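Local coordinates for nucleocapsid (Equine arteritis virus, PDB 2I9F), which builds the viral capsid through this capsid-forming domain, which assembles as a dimer of dimers, while the full-length protein probably binds the RNA genome, at residues A[22-27]-A[57-62]. Sequence-based numbering, arbitrary orientation.
Sequences RATLSS and KQIQRK
With CG1 set anti to its carbonyl carbon (chi1 -65°) and the chain then extended to CD1 (chi2 160°), Ile59 reaches from helix 57-63 to the side of helix 19-34 that carries Thr24 and Leu25. Thr24 has its methyl, CG2, anti to the backbone N, which brings carbon to this interface, while OG1 is hydrogen-bonded to the carbonyl oxygen of Gln20 one turn earlier. Ile59 CD1 therefore meets Thr24 through carbon alone, 3.9 Å from Thr24 CG2 and equally close to Thr24 CB. Leu25 CD2 completes the contact, 4.1 Å from Ile59 CD1 and the same distance from the second Ile59 branch, CG2. One methyl of Leu25 is thus in touch with both arms of the isoleucine, whose side chain runs past it in the opposite direction. The contact is small: 122 Å² is buried in all, Ile59 contributes the largest share, and the nearest CA atoms, those of Leu25 and Ile59, remain 8.9 Å apart. It is held by apolar packing at van der Waals distance, with Leu25 and Ile59 both buried. Beside it, a salt bridge from Lys62 to Glu21 also ties the two helices together. Leu25 rests further on Leu17 and Pro55 of the adjoining loops, and Phe33 of the second subunit packs on it, so this intrachain contact borders a subunit interface. The short C-terminal helix 57-63, which follows the antiparallel strands 39-42 and 47-53, is in this way folded back against the early turns of helix 19-34.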
# COMPACT_ATOMS: atom_id res chain seq x y z
N ARG A 22 -0.21 11.84 14.35
CA ARG A 22 -0.90 12.35 13.15
C ARG A 22 0.06 12.91 12.12
O ARG A 22 -0.07 12.53 10.98
CB ARG A 22 -1.91 13.44 13.49
CG ARG A 22 -3.11 12.94 14.17
CD ARG A 22 -3.94 14.10 14.81
NE ARG A 22 -4.22 15.20 13.87
CZ ARG A 22 -4.02 16.51 14.11
NH1 ARG A 22 -3.51 16.95 15.27
NH2 ARG A 22 -4.32 17.39 13.16
N ALA A 23 0.99 13.82 12.51
CA ALA A 23 2.01 14.37 11.59
C ALA A 23 2.84 13.25 10.91
O ALA A 23 3.05 13.27 9.68
CB ALA A 23 2.96 15.43 12.31
N THR A 24 3.27 12.24 11.68
CA THR A 24 4.00 11.05 11.09
C THR A 24 3.16 10.33 10.03
O THR A 24 3.65 10.01 8.93
CB THR A 24 4.41 10.04 12.20
OG1 THR A 24 5.22 10.71 13.17
CG2 THR A 24 5.22 8.85 11.67
N LEU A 25 1.92 10.03 10.36
CA LEU A 25 1.05 9.40 9.36
C LEU A 25 0.80 10.27 8.12
O LEU A 25 0.72 9.75 7.01
CB LEU A 25 -0.25 8.96 10.02
CG LEU A 25 -0.21 7.94 11.19
CD1 LEU A 25 -1.67 7.52 11.40
CD2 LEU A 25 0.58 6.73 10.76
N SER A 26 0.62 11.59 8.30
CA SER A 26 0.43 12.46 7.13
C SER A 26 1.65 12.40 6.22
O SER A 26 1.52 12.42 5.00
CB SER A 26 0.18 13.90 7.58
OG SER A 26 1.41 14.56 7.92
N SER A 27 2.83 12.34 6.83
CA SER A 27 4.08 12.06 6.11
C SER A 27 4.13 10.74 5.41
O SER A 27 4.62 10.69 4.33
CB SER A 27 5.29 12.12 7.02
OG SER A 27 5.70 13.44 7.06
N LYS A 57 6.35 1.05 14.36
CA LYS A 57 6.04 0.36 15.63
C LYS A 57 5.28 1.14 16.73
O LYS A 57 4.29 0.62 17.26
CB LYS A 57 7.31 -0.25 16.22
CG LYS A 57 7.05 -1.23 17.41
CD LYS A 57 6.16 -2.38 16.92
CE LYS A 57 6.23 -3.63 17.81
NZ LYS A 57 5.32 -4.71 17.36
N GLN A 58 5.75 2.34 17.07
CA GLN A 58 5.19 3.19 18.15
C GLN A 58 3.70 3.45 17.94
O GLN A 58 2.92 3.43 18.89
CB GLN A 58 5.88 4.55 18.20
CG GLN A 58 7.42 4.47 18.02
CD GLN A 58 8.01 5.75 17.40
OE1 GLN A 58 8.19 6.74 18.09
NE2 GLN A 58 8.32 5.70 16.09
N ILE A 59 3.35 3.69 16.68
CA ILE A 59 1.94 3.95 16.29
C ILE A 59 1.16 2.65 16.14
O ILE A 59 0.01 2.56 16.59
CB ILE A 59 1.87 4.81 15.01
CG1 ILE A 59 2.47 6.18 15.32
CG2 ILE A 59 0.35 4.97 14.50
CD1 ILE A 59 2.91 6.94 14.11
N GLN A 60 1.78 1.65 15.50
CA GLN A 60 1.22 0.31 15.46
C GLN A 60 0.75 -0.24 16.84
O GLN A 60 -0.39 -0.72 16.96
CB GLN A 60 2.21 -0.65 14.81
CG GLN A 60 1.69 -2.05 14.82
CD GLN A 60 0.50 -2.29 13.91
OE1 GLN A 60 0.16 -3.44 13.64
NE2 GLN A 60 -0.15 -1.21 13.44
N ARG A 61 1.62 -0.18 17.85
CA ARG A 61 1.24 -0.43 19.27
C ARG A 61 -0.10 0.19 19.68
O ARG A 61 -0.94 -0.47 20.28
CB ARG A 61 2.34 0.10 20.21
CG ARG A 61 3.63 -0.70 20.26
CD ARG A 61 4.54 -0.24 21.43
NE ARG A 61 5.69 0.57 21.00
CZ ARG A 61 6.94 0.11 20.88
NH1 ARG A 61 7.22 -1.15 21.15
NH2 ARG A 61 7.93 0.92 20.48
N LYS A 62 -0.30 1.48 19.38
CA LYS A 62 -1.58 2.19 19.63
C LYS A 62 -2.75 1.71 18.76
O LYS A 62 -3.85 1.51 19.26
CB LYS A 62 -1.42 3.71 19.45
CG LYS A 62 -0.20 4.32 20.11
CD LYS A 62 -0.42 4.57 21.58
CE LYS A 62 0.76 5.30 22.19
NZ LYS A 62 0.70 6.78 21.95